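Side-chain contacts in DNA repair and telomere maintenance protein nbs1 (Schizosaccharomyces pombe, PDB 3HUF), which serves, within the MRN complex, in DNA double-strand break repair and telomere maintenance, its FHA and BRCT domains recognising and binding phosphorylated proteins such as Ctp1: residues P123-Q128 against H150-R155; M116-D121 against S131-L136; V163-A168 against T173-D178. All blocks are in the same frame, centred on the assembly; numbering follows the deposited sequence.

Interaction 1: P123-Q128 against H150-R155; sequences PEMLSQ and HFVMNR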
ATOM      1  N   PRO A 123       9.985   7.802  12.144  1.00 47.24           N
ATOM      2  CA  PRO A 123       9.199   7.364  13.302  1.00 47.41           C
ATOM      3  C   PRO A 123       8.285   8.438  13.902  1.00 47.75           C
ATOM      4  O   PRO A 123       7.203   8.113  14.395  1.00 47.84           O
ATOM      5  CB  PRO A 123      10.266   6.956  14.322  1.00 47.54           C
ATOM      6  CG  PRO A 123      11.553   6.870  13.559  1.00 47.20           C
ATOM      7  CD  PRO A 123      11.433   7.793  12.419  1.00 47.33           C
ATOM      8  N   GLU A 124       8.718   9.697  13.875  1.00 48.17           N
ATOM      9  CA  GLU A 124       7.900  10.797  14.393  1.00 48.78           C
ATOM     10  C   GLU A 124       6.737  11.069  13.431  1.00 48.69           C
ATOM     11  O   GLU A 124       5.648  11.436  13.862  1.00 49.12           O
ATOM     12  CB  GLU A 124       8.745  12.056  14.666  1.00 49.11           C
ATOM     13  CG  GLU A 124       8.028  13.118  15.529  1.00 50.98           C
ATOM     14  CD  GLU A 124       8.934  13.857  16.524  1.00 53.46           C
ATOM     15  OE1 GLU A 124      10.185  13.774  16.444  1.00 54.03           O
ATOM     16  OE2 GLU A 124       8.377  14.535  17.415  1.00 55.49           O
ATOM     17  N   MET A 125       6.977  10.851  12.140  1.00 48.18           N
ATOM     18  CA  MET A 125       5.954  10.931  11.106  1.00 47.92           C
ATOM     19  C   MET A 125       4.914   9.814  11.260  1.00 46.83           C
ATOM     20  O   MET A 125       3.713  10.066  11.229  1.00 46.18           O
ATOM     21  CB  MET A 125       6.613  10.820   9.737  1.00 48.68           C
ATOM     22  CG  MET A 125       7.198  12.106   9.233  1.00 51.11           C
ATOM     23  SD  MET A 125       6.141  12.757   7.947  1.00 60.45           S
ATOM     24  CE  MET A 125       7.153  12.424   6.511  1.00 56.06           C
ATOM     25  N   LEU A 126       5.390   8.586  11.430  1.00 46.00           N
ATOM     26  CA  LEU A 126       4.526   7.455  11.702  1.00 45.36           C
ATOM     27  C   LEU A 126       3.637   7.697  12.928  1.00 45.63           C
ATOM     28  O   LEU A 126       2.439   7.504  12.846  1.00 45.90           O
ATOM     29  CB  LEU A 126       5.342   6.171  11.871  1.00 45.37           C
ATOM     30  CG  LEU A 126       4.557   4.867  12.111  1.00 44.93           C
ATOM     31  CD1 LEU A 126       3.486   4.639  11.058  1.00 43.65           C
ATOM     32  CD2 LEU A 126       5.463   3.673  12.164  1.00 45.19           C
ATOM     33  N   SER A 127       4.211   8.149  14.044  1.00 45.54           N
ATOM     34  CA  SER A 127       3.442   8.354  15.276  1.00 45.15           C
ATOM     35  C   SER A 127       2.413   9.472  15.127  1.00 44.99           C
ATOM     36  O   SER A 127       1.365   9.446  15.768  1.00 44.90           O
ATOM     37  CB  SER A 127       4.367   8.686  16.444  1.00 45.21           C
ATOM     38  OG  SER A 127       4.933   9.973  16.259  1.00 46.10           O
ATOM     39  N   GLN A 128       2.700  10.453  14.283  1.00 44.32           N
ATOM     40  CA  GLN A 128       1.754  11.530  14.101  1.00 44.45           C
ATOM     41  C   GLN A 128       0.566  11.150  13.183  1.00 43.91           C
ATOM     42  O   GLN A 128      -0.563  11.576  13.425  1.00 43.59           O
ATOM     43  CB  GLN A 128       2.476  12.807  13.659  1.00 45.13           C
ATOM     44  CG  GLN A 128       2.104  13.347  12.310  1.00 47.31           C
ATOM     45  CD  GLN A 128       2.541  14.789  12.146  1.00 51.23           C
ATOM     46  OE1 GLN A 128       3.615  15.184  12.616  1.00 52.74           O
ATOM     47  NE2 GLN A 128       1.704  15.591  11.491  1.00 52.95           N
ATOM     48  N   HIS A 150       2.385   2.233  -0.737  1.00 37.08           N
ATOM     49  CA  HIS A 150       2.768   3.654  -0.784  1.00 36.21           C
ATOM     50  C   HIS A 150       3.815   3.924   0.250  1.00 36.71           C
ATOM     51  O   HIS A 150       3.820   3.285   1.312  1.00 36.85           O
ATOM     52  CB  HIS A 150       1.568   4.559  -0.514  1.00 36.31           C
ATOM     53  CG  HIS A 150       0.498   4.466  -1.554  1.00 36.02           C
ATOM     54  ND1 HIS A 150      -0.374   3.399  -1.633  1.00 35.62           N
ATOM     55  CD2 HIS A 150       0.148   5.314  -2.551  1.00 35.49           C
ATOM     56  CE1 HIS A 150      -1.207   3.584  -2.644  1.00 36.85           C
ATOM     57  NE2 HIS A 150      -0.925   4.749  -3.206  1.00 38.62           N
ATOM     58  N   PHE A 151       4.690   4.883  -0.050  1.00 36.78           N
ATOM     59  CA  PHE A 151       5.803   5.210   0.814  1.00 37.40           C
ATOM     60  C   PHE A 151       5.824   6.702   1.033  1.00 37.58           C
ATOM     61  O   PHE A 151       5.879   7.449   0.066  1.00 36.94           O
ATOM     62  CB  PHE A 151       7.129   4.771   0.174  1.00 37.17           C
ATOM     63  CG  PHE A 151       8.344   5.094   1.012  1.00 38.20           C
ATOM     64  CD1 PHE A 151       8.804   4.196   1.952  1.00 36.48           C
ATOM     65  CD2 PHE A 151       9.018   6.318   0.861  1.00 38.07           C
ATOM     66  CE1 PHE A 151       9.919   4.492   2.734  1.00 38.90           C
ATOM     67  CE2 PHE A 151      10.133   6.622   1.636  1.00 38.75           C
ATOM     68  CZ  PHE A 151      10.589   5.707   2.569  1.00 37.94           C
ATOM     69  N   VAL A 152       5.790   7.123   2.300  1.00 37.87           N
ATOM     70  CA  VAL A 152       5.831   8.542   2.638  1.00 38.61           C
ATOM     71  C   VAL A 152       7.246   8.996   2.894  1.00 39.29           C
ATOM     72  O   VAL A 152       7.814   8.654   3.928  1.00 39.63           O
ATOM     73  CB  VAL A 152       5.041   8.862   3.928  1.00 39.16           C
ATOM     74  CG1 VAL A 152       4.947  10.387   4.124  1.00 36.45           C
ATOM     75  CG2 VAL A 152       3.657   8.212   3.884  1.00 37.95           C
ATOM     76  N   MET A 153       7.811   9.773   1.976  1.00 40.06           N
ATOM     77  CA  MET A 153       9.148  10.338   2.185  1.00 41.22           C
ATOM     78  C   MET A 153       9.045  11.525   3.114  1.00 41.98           C
ATOM     79  O   MET A 153       8.003  12.195   3.134  1.00 41.98           O
ATOM     80  CB  MET A 153       9.767  10.781   0.861  1.00 41.11           C
ATOM     81  CG  MET A 153       8.833  11.573  -0.006  1.00 41.15           C
ATOM     82  SD  MET A 153       9.589  12.550  -1.322  1.00 46.72           S
ATOM     83  CE  MET A 153      10.829  11.495  -1.955  1.00 47.03           C
ATOM     84  N   ASN A 154      10.110  11.794   3.875  1.00 42.68           N
ATOM     85  CA  ASN A 154      10.185  13.033   4.657  1.00 44.46           C
ATOM     86  C   ASN A 154      10.201  14.249   3.737  1.00 44.87           C
ATOM     87  O   ASN A 154      10.566  14.140   2.557  1.00 44.49           O
ATOM     88  CB  ASN A 154      11.425  13.097   5.578  1.00 44.63           C
ATOM     89  CG  ASN A 154      11.571  11.877   6.468  1.00 47.94           C
ATOM     90  OD1 ASN A 154      10.598  11.142   6.716  1.00 50.08           O
ATOM     91  ND2 ASN A 154      12.803  11.641   6.950  1.00 50.31           N
ATOM     92  N   ARG A 155       9.781  15.390   4.287  1.00 45.63           N
ATOM     93  CA  ARG A 155       9.946  16.692   3.644  1.00 46.87           C
ATOM     94  C   ARG A 155      11.354  16.783   3.075  1.00 47.16           C
ATOM     95  O   ARG A 155      12.335  16.738   3.825  1.00 46.84           O
ATOM     96  CB  ARG A 155       9.738  17.800   4.677  1.00 46.77           C
ATOM     97  CG  ARG A 155       9.574  19.195   4.126  1.00 48.24           C
ATOM     98  CD  ARG A 155       9.508  20.209   5.275  1.00 49.18           C
ATOM     99  NE  ARG A 155       9.441  21.583   4.805  1.00 50.54           N
ATOM    100  CZ  ARG A 155       8.318  22.296   4.763  1.00 52.28           C
ATOM    101  NH1 ARG A 155       7.172  21.756   5.174  1.00 51.54           N
ATOM    102  NH2 ARG A 155       8.339  23.549   4.311  1.00 51.28           N
TER
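Met125, in the first turn of helix 123-134, faces Asn154 of segment 150-155, with 8.0 Å between the CA atoms of Met125 and Asn154. Both segments lie in the first BRCT repeat of Nbs1. Its parallel four-stranded sheet is packed by helices, and strand 150-152 is an inner strand. No hydrogen bond crosses the contact; it is made by one methionine methyl group.

Met125 starts with CG beside its backbone N (chi1 -82°). It then bends at both later torsions, which curls the terminal CE over to the other segment. CE, not SD, does the touching. It lies 3.8 Å from Val152 CG1, a plain apolar contact. It also packs against the backbone that follows, 3.5 Å from Met153 O and 3.6 Å from Asn154 CA. Asn154 bends its amide round toward the same methyl, with Asn154 OD1 3.7 Å from Met125 CE. Met153 starts away from the helix; its side chain touches Ile175 and Thr165.

The helix start is held from the loop before it. Met125 N donates to Asn122 OD1, and the side chain of Asn154 also touches Asn122 and Asp121. Val152 continues inward onto Ile118 and Ile176, so the methyl of Met125 sits at the border between this interior and the partly exposed Asn154.

On the helix, Glu124 O takes two donors. Gln128 N makes the regular helical bond at 3.1 Å. Ser127 OG donates at 2.9 Å to Glu124 O from 38° above the carbonyl plane, with a C=O...OG angle of 111°, on the same face as Gln128 N.

Interaction 2: M116-D121 against S131-L136; sequences MCIQFD and SNLNLL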
ATOM      1  N   MET A 116      -3.661  -1.563   0.281  1.00 39.97           N
ATOM      2  CA  MET A 116      -3.155  -0.236   0.580  1.00 39.96           C
ATOM      3  C   MET A 116      -2.531  -0.307   1.952  1.00 40.11           C
ATOM      4  O   MET A 116      -3.241  -0.459   2.958  1.00 39.47           O
ATOM      5  CB  MET A 116      -4.264   0.812   0.555  1.00 40.28           C
ATOM      6  CG  MET A 116      -3.739   2.232   0.506  1.00 42.36           C
ATOM      7  SD  MET A 116      -5.050   3.474   0.453  1.00 49.13           S
ATOM      8  CE  MET A 116      -4.001   4.894   0.117  1.00 46.75           C
ATOM      9  N   CYS A 117      -1.198  -0.246   1.964  1.00 39.95           N
ATOM     10  CA  CYS A 117      -0.391  -0.266   3.175  1.00 39.76           C
ATOM     11  C   CYS A 117       0.663   0.798   2.990  1.00 38.42           C
ATOM     12  O   CYS A 117       1.348   0.818   1.972  1.00 37.20           O
ATOM     13  CB  CYS A 117       0.310  -1.620   3.376  1.00 39.83           C
ATOM     14  SG  CYS A 117      -0.771  -2.988   3.837  1.00 45.01           S
ATOM     15  N   ILE A 118       0.793   1.665   3.985  1.00 37.87           N
ATOM     16  CA  ILE A 118       1.622   2.864   3.854  1.00 36.98           C
ATOM     17  C   ILE A 118       2.866   2.787   4.740  1.00 36.59           C
ATOM     18  O   ILE A 118       2.763   2.695   5.963  1.00 35.99           O
ATOM     19  CB  ILE A 118       0.798   4.167   4.111  1.00 37.66           C
ATOM     20  CG1 ILE A 118      -0.278   4.362   3.018  1.00 37.23           C
ATOM     21  CG2 ILE A 118       1.721   5.380   4.161  1.00 35.78           C
ATOM     22  CD1 ILE A 118      -1.069   5.662   3.120  1.00 38.76           C
ATOM     23  N   GLN A 119       4.046   2.798   4.114  1.00 35.97           N
ATOM     24  CA  GLN A 119       5.296   2.828   4.863  1.00 35.41           C
ATOM     25  C   GLN A 119       5.733   4.264   5.081  1.00 36.13           C
ATOM     26  O   GLN A 119       5.592   5.085   4.178  1.00 36.40           O
ATOM     27  CB  GLN A 119       6.400   2.050   4.137  1.00 35.49           C
ATOM     28  CG  GLN A 119       7.768   2.111   4.860  1.00 34.21           C
ATOM     29  CD  GLN A 119       8.801   1.235   4.211  1.00 35.92           C
ATOM     30  OE1 GLN A 119       8.696   0.922   3.034  1.00 39.21           O
ATOM     31  NE2 GLN A 119       9.806   0.821   4.974  1.00 35.93           N
ATOM     32  N   PHE A 120       6.239   4.569   6.280  1.00 36.57           N
ATOM     33  CA  PHE A 120       6.749   5.896   6.595  1.00 37.90           C
ATOM     34  C   PHE A 120       8.250   5.828   6.722  1.00 39.06           C
ATOM     35  O   PHE A 120       8.794   4.799   7.104  1.00 38.07           O
ATOM     36  CB  PHE A 120       6.173   6.412   7.907  1.00 38.06           C
ATOM     37  CG  PHE A 120       4.774   6.929   7.788  1.00 37.46           C
ATOM     38  CD1 PHE A 120       3.698   6.038   7.694  1.00 35.09           C
ATOM     39  CD2 PHE A 120       4.531   8.306   7.782  1.00 36.45           C
ATOM     40  CE1 PHE A 120       2.395   6.502   7.606  1.00 35.28           C
ATOM     41  CE2 PHE A 120       3.229   8.792   7.675  1.00 35.88           C
ATOM     42  CZ  PHE A 120       2.156   7.884   7.579  1.00 36.42           C
ATOM     43  N   ASP A 121       8.926   6.920   6.390  1.00 40.74           N
ATOM     44  CA  ASP A 121      10.374   6.919   6.441  1.00 42.45           C
ATOM     45  C   ASP A 121      10.890   7.400   7.790  1.00 43.40           C
ATOM     46  O   ASP A 121      12.074   7.353   8.056  1.00 42.66           O
ATOM     47  CB  ASP A 121      10.933   7.797   5.337  1.00 43.39           C
ATOM     48  CG  ASP A 121      12.371   7.459   5.005  1.00 44.77           C
ATOM     49  OD1 ASP A 121      12.827   6.314   5.288  1.00 48.60           O
ATOM     50  OD2 ASP A 121      13.038   8.347   4.473  1.00 45.28           O
ATOM     51  N   SER A 131      -2.579   6.675  13.626  1.00 44.09           N
ATOM     52  CA  SER A 131      -3.949   6.608  14.128  1.00 44.99           C
ATOM     53  C   SER A 131      -4.983   7.100  13.099  1.00 44.86           C
ATOM     54  O   SER A 131      -6.006   6.444  12.892  1.00 45.61           O
ATOM     55  CB  SER A 131      -4.052   7.364  15.460  1.00 44.91           C
ATOM     56  OG  SER A 131      -5.391   7.641  15.804  1.00 47.56           O
ATOM     57  N   ASN A 132      -4.685   8.222  12.440  1.00 44.32           N
ATOM     58  CA  ASN A 132      -5.471   8.774  11.341  1.00 44.19           C
ATOM     59  C   ASN A 132      -5.716   7.731  10.261  1.00 43.05           C
ATOM     60  O   ASN A 132      -6.857   7.481   9.886  1.00 41.68           O
ATOM     61  CB  ASN A 132      -4.691   9.974  10.743  1.00 45.77           C
ATOM     62  CG  ASN A 132      -5.516  10.847   9.786  1.00 48.24           C
ATOM     63  OD1 ASN A 132      -5.618  10.559   8.582  1.00 50.27           O
ATOM     64  ND2 ASN A 132      -6.028  11.978  10.305  1.00 50.80           N
ATOM     65  N   LEU A 133      -4.636   7.104   9.781  1.00 42.10           N
ATOM     66  CA  LEU A 133      -4.733   6.170   8.637  1.00 40.74           C
ATOM     67  C   LEU A 133      -5.352   4.853   9.055  1.00 39.47           C
ATOM     68  O   LEU A 133      -6.132   4.279   8.311  1.00 38.88           O
ATOM     69  CB  LEU A 133      -3.384   5.950   7.955  1.00 39.68           C
ATOM     70  CG  LEU A 133      -2.620   7.201   7.541  1.00 44.56           C
ATOM     71  CD1 LEU A 133      -1.379   6.855   6.756  1.00 46.56           C
ATOM     72  CD2 LEU A 133      -3.496   8.195   6.728  1.00 46.72           C
ATOM     73  N   ASN A 134      -5.031   4.402  10.259  1.00 39.09           N
ATOM     74  CA  ASN A 134      -5.617   3.183  10.791  1.00 39.69           C
ATOM     75  C   ASN A 134      -7.155   3.272  10.832  1.00 39.44           C
ATOM     76  O   ASN A 134      -7.839   2.310  10.505  1.00 39.63           O
ATOM     77  CB  ASN A 134      -5.019   2.827  12.164  1.00 39.44           C
ATOM     78  CG  ASN A 134      -3.504   2.481  12.085  1.00 42.29           C
ATOM     79  OD1 ASN A 134      -2.934   2.230  10.994  1.00 44.45           O
ATOM     80  ND2 ASN A 134      -2.848   2.510  13.236  1.00 41.64           N
ATOM     81  N   LEU A 135      -7.673   4.444  11.202  1.00 38.67           N
ATOM     82  CA  LEU A 135      -9.112   4.689  11.257  1.00 38.90           C
ATOM     83  C   LEU A 135      -9.787   4.658   9.894  1.00 38.88           C
ATOM     84  O   LEU A 135     -10.992   4.468   9.828  1.00 39.46           O
ATOM     85  CB  LEU A 135      -9.422   5.996  11.993  1.00 39.20           C
ATOM     86  CG  LEU A 135      -9.081   5.951  13.477  1.00 40.16           C
ATOM     87  CD1 LEU A 135      -9.011   7.343  14.070  1.00 41.30           C
ATOM     88  CD2 LEU A 135     -10.072   5.080  14.246  1.00 42.84           C
ATOM     89  N   LEU A 136      -9.002   4.811   8.822  1.00 37.77           N
ATOM     90  CA  LEU A 136      -9.476   4.593   7.467  1.00 37.82           C
ATOM     91  C   LEU A 136      -9.353   3.145   7.003  1.00 37.76           C
ATOM     92  O   LEU A 136      -9.829   2.819   5.925  1.00 38.56           O
ATOM     93  CB  LEU A 136      -8.714   5.485   6.468  1.00 37.35           C
ATOM     94  CG  LEU A 136      -8.766   7.001   6.675  1.00 37.11           C
ATOM     95  CD1 LEU A 136      -7.960   7.754   5.591  1.00 37.49           C
ATOM     96  CD2 LEU A 136     -10.226   7.483   6.709  1.00 36.84           C
TER
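Leu133 puts one methyl, CD1, against both Ile118 and Phe120. Its CG stands beside the backbone N (chi1 -52°). CD1 then runs on anti to CA (chi2 -174°), which carries it straight out from the helix toward strand 118-120.

Ile118 answers with its long arm. CG1 lies beside the backbone N, and CD1 is again anti to CA, so the side chain is extended. Ile118 CD1 ends 3.8 Å from Leu133 CD1. The two side chains cross at about a right angle and meet through their methyl ends.

Phe120 comes at Leu133 from the opposite direction. Leu133 CD1 lies at the edge of the ring and in its plane, 3.8 Å from Phe120 CZ and 3.9 Å from Phe120 CE1. The ring therefore offers its far edge, not a face, to this methyl.

The backbones stay well apart, with 8.6 Å between the CA atoms of Ile118 and Leu133. This is the strand-to-helix packing of a beta-alpha-beta unit in the first BRCT repeat: strand 118-120, helix 123-134, strand 140-141. Ile118 and Phe120 alternate with Gln119, which points elsewhere and gives its NE2 to Leu142 O.

The same helix touches Phe120 a second time, through Met125, Leu126 and Trp129. Helix 178-184 adds to the apolar surroundings: Leu181 touches both Phe120 and Leu133, and Leu184 touches Leu133. All three residues of the contact are buried. Near the end of helix 123-134, Leu135 N donates to Ser131 O at 3.1 Å, and Leu136 N donates to Leu133 O at 3.0 Å.

Interaction 3: V163-A168 against T173-D178; sequences VGTMYA and TVIIDD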
ATOM      1  N   VAL A 163      17.752   6.165   1.781  1.00 40.84           N
ATOM      2  CA  VAL A 163      17.782   4.825   1.178  1.00 40.01           C
ATOM      3  C   VAL A 163      16.386   4.190   1.094  1.00 39.37           C
ATOM      4  O   VAL A 163      16.080   3.475   0.140  1.00 38.97           O
ATOM      5  CB  VAL A 163      18.713   3.872   1.961  1.00 40.43           C
ATOM      6  CG1 VAL A 163      18.964   2.603   1.166  1.00 39.56           C
ATOM      7  CG2 VAL A 163      20.028   4.546   2.240  1.00 41.38           C
ATOM      8  N   GLY A 164      15.542   4.462   2.090  1.00 38.87           N
ATOM      9  CA  GLY A 164      14.171   3.954   2.088  1.00 37.90           C
ATOM     10  C   GLY A 164      13.415   4.481   0.886  1.00 37.53           C
ATOM     11  O   GLY A 164      12.643   3.752   0.239  1.00 36.86           O
ATOM     12  N   THR A 165      13.661   5.753   0.571  1.00 36.81           N
ATOM     13  CA  THR A 165      13.026   6.384  -0.579  1.00 36.26           C
ATOM     14  C   THR A 165      13.538   5.793  -1.882  1.00 35.60           C
ATOM     15  O   THR A 165      12.745   5.465  -2.759  1.00 35.31           O
ATOM     16  CB  THR A 165      13.227   7.900  -0.577  1.00 36.21           C
ATOM     17  OG1 THR A 165      12.793   8.423   0.682  1.00 37.58           O
ATOM     18  CG2 THR A 165      12.416   8.532  -1.690  1.00 35.37           C
ATOM     19  N   MET A 166      14.860   5.647  -1.987  1.00 35.61           N
ATOM     20  CA  MET A 166      15.491   5.091  -3.177  1.00 35.82           C
ATOM     21  C   MET A 166      14.957   3.690  -3.464  1.00 36.16           C
ATOM     22  O   MET A 166      14.650   3.348  -4.616  1.00 36.17           O
ATOM     23  CB  MET A 166      16.997   4.997  -2.973  1.00 36.13           C
ATOM     24  CG  MET A 166      17.716   6.307  -2.705  1.00 36.14           C
ATOM     25  SD  MET A 166      19.395   5.989  -2.099  1.00 35.90           S
ATOM     26  CE  MET A 166      19.932   7.666  -1.674  1.00 33.19           C
ATOM     27  N   TYR A 167      14.863   2.893  -2.397  1.00 35.95           N
ATOM     28  CA  TYR A 167      14.364   1.539  -2.458  1.00 36.44           C
ATOM     29  C   TYR A 167      12.909   1.476  -2.897  1.00 37.05           C
ATOM     30  O   TYR A 167      12.576   0.695  -3.786  1.00 37.07           O
ATOM     31  CB  TYR A 167      14.554   0.832  -1.117  1.00 35.98           C
ATOM     32  CG  TYR A 167      14.269  -0.651  -1.187  1.00 37.06           C
ATOM     33  CD1 TYR A 167      14.827  -1.448  -2.197  1.00 35.63           C
ATOM     34  CD2 TYR A 167      13.449  -1.266  -0.242  1.00 37.09           C
ATOM     35  CE1 TYR A 167      14.573  -2.809  -2.266  1.00 35.78           C
ATOM     36  CE2 TYR A 167      13.197  -2.629  -0.298  1.00 37.09           C
ATOM     37  CZ  TYR A 167      13.755  -3.393  -1.301  1.00 36.50           C
ATOM     38  OH  TYR A 167      13.465  -4.736  -1.344  1.00 37.63           O
ATOM     39  N   ALA A 168      12.057   2.322  -2.299  1.00 37.56           N
ATOM     40  CA  ALA A 168      10.658   2.406  -2.691  1.00 37.74           C
ATOM     41  C   ALA A 168      10.508   2.761  -4.166  1.00 38.17           C
ATOM     42  O   ALA A 168       9.716   2.146  -4.882  1.00 38.04           O
ATOM     43  CB  ALA A 168       9.927   3.406  -1.843  1.00 37.73           C
ATOM     44  N   THR A 173       7.059   1.250  -5.892  1.00 40.02           N
ATOM     45  CA  THR A 173       6.111   1.727  -4.907  1.00 39.34           C
ATOM     46  C   THR A 173       5.750   3.169  -5.274  1.00 38.77           C
ATOM     47  O   THR A 173       6.555   3.873  -5.878  1.00 38.77           O
ATOM     48  CB  THR A 173       6.737   1.657  -3.521  1.00 39.21           C
ATOM     49  OG1 THR A 173       7.196   0.322  -3.303  1.00 39.06           O
ATOM     50  CG2 THR A 173       5.745   2.013  -2.433  1.00 38.86           C
ATOM     51  N   VAL A 174       4.527   3.578  -4.950  1.00 38.28           N
ATOM     52  CA  VAL A 174       4.071   4.948  -5.152  1.00 37.37           C
ATOM     53  C   VAL A 174       4.611   5.826  -4.013  1.00 36.92           C
ATOM     54  O   VAL A 174       4.379   5.564  -2.844  1.00 35.77           O
ATOM     55  CB  VAL A 174       2.515   5.008  -5.208  1.00 37.44           C
ATOM     56  CG1 VAL A 174       2.025   6.444  -5.427  1.00 37.81           C
ATOM     57  CG2 VAL A 174       1.984   4.096  -6.308  1.00 35.72           C
ATOM     58  N   ILE A 175       5.355   6.875  -4.360  1.00 37.12           N
ATOM     59  CA  ILE A 175       5.948   7.719  -3.340  1.00 36.20           C
ATOM     60  C   ILE A 175       5.050   8.916  -3.084  1.00 37.00           C
ATOM     61  O   ILE A 175       4.654   9.624  -3.993  1.00 36.81           O
ATOM     62  CB  ILE A 175       7.394   8.134  -3.716  1.00 36.79           C
ATOM     63  CG1 ILE A 175       8.299   6.886  -3.764  1.00 35.31           C
ATOM     64  CG2 ILE A 175       7.936   9.198  -2.735  1.00 34.53           C
ATOM     65  CD1 ILE A 175       9.647   7.175  -4.356  1.00 36.60           C
ATOM     66  N   ILE A 176       4.686   9.124  -1.832  1.00 37.37           N
ATOM     67  CA  ILE A 176       3.807  10.231  -1.524  1.00 38.21           C
ATOM     68  C   ILE A 176       4.478  11.118  -0.496  1.00 38.36           C
ATOM     69  O   ILE A 176       5.585  10.817  -0.030  1.00 37.93           O
ATOM     70  CB  ILE A 176       2.440   9.722  -0.998  1.00 38.08           C
ATOM     71  CG1 ILE A 176       2.647   8.745   0.166  1.00 37.78           C
ATOM     72  CG2 ILE A 176       1.645   9.085  -2.137  1.00 37.34           C
ATOM     73  CD1 ILE A 176       1.358   8.223   0.771  1.00 37.64           C
ATOM     74  N   ASP A 177       3.800  12.195  -0.131  1.00 39.11           N
ATOM     75  CA  ASP A 177       4.268  13.013   0.959  1.00 39.80           C
ATOM     76  C   ASP A 177       3.129  13.530   1.813  1.00 40.43           C
ATOM     77  O   ASP A 177       1.976  13.143   1.636  1.00 39.52           O
ATOM     78  CB  ASP A 177       5.188  14.149   0.468  1.00 40.02           C
ATOM     79  CG  ASP A 177       4.492  15.151  -0.450  1.00 41.51           C
ATOM     80  OD1 ASP A 177       5.222  15.958  -1.041  1.00 43.97           O
ATOM     81  OD2 ASP A 177       3.246  15.180  -0.589  1.00 43.28           O
ATOM     82  N   ASP A 178       3.515  14.391   2.751  1.00 41.27           N
ATOM     83  CA  ASP A 178       2.664  15.141   3.667  1.00 42.15           C
ATOM     84  C   ASP A 178       1.376  15.689   3.049  1.00 41.72           C
ATOM     85  O   ASP A 178       0.307  15.592   3.647  1.00 41.62           O
ATOM     86  CB  ASP A 178       3.510  16.330   4.152  1.00 43.49           C
ATOM     87  CG  ASP A 178       3.088  16.836   5.488  1.00 46.71           C
ATOM     88  OD1 ASP A 178       3.579  16.276   6.494  1.00 52.40           O
ATOM     89  OD2 ASP A 178       2.296  17.813   5.531  1.00 50.37           O
TER
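Thr173 N donates to Ala168 O across a 3.0 Å hydrogen bond, the one hydrogen bond between these segments. The N-H...O angle is 144°, so the bond is clearly bent.

The same approach brings side chains together. Thr173 CB lies 3.3 Å from Ala168 O, and Ala168 CB is 4.0 Å from Thr173 CB. Ile175, two residues on, reaches the helix one turn earlier. Its CD1 is anti to CA (chi2 170°), and the extended arm places Ile175 CD1 3.9 Å from Thr165 O. The methyl of Thr165 is close as well, with Thr165 CG2 4.1 Å from Ile175 CD1; these two side chains cross at about a right angle. Lower on the arm, Ile175 CG1 lies 4.3 Å from Ala168 CB.

Helix 163-170 here turns back into strand 174-176, an edge strand of the parallel sheet of the first BRCT repeat. With strand 150-152 they form a beta-alpha-beta unit. Phe151 of that strand touches both Thr165 and Ala168, and Phe205 of helix 198-209 packs on Ile175.

Further out, Thr165 OG1 is hydrogen-bonded to Thr162 OG1, while its other branch, CG2, meets Ile175. Val163 and Tyr167 of helix 163-170 touch Leu243 of helix 238-246, in the second BRCT repeat. At the far end of the strand segment, Asp177 is the N-cap of helix 178-184.

How the interactions relate
From the N terminus, strand 118-120 comes first, then helix 123-134. Interaction 2 closes the short loop from this strand to the end of that helix. Interaction 1 starts at the beginning of the helix, inside this loop, and closes at 150-155, beyond it, so the two cross. Interaction 3 follows in series and closes the short return from helix 163-170 to strand 174-176. All three belong to the first BRCT repeat. Strand 150-152 lies between the other two strands in the sheet: Val152 N probably bonds to Gln119 O, and Phe151 O probably accepts from Ile176 N. Interactions 1 and 2 share helix 123-134, while interaction 3 adds helix 163-170.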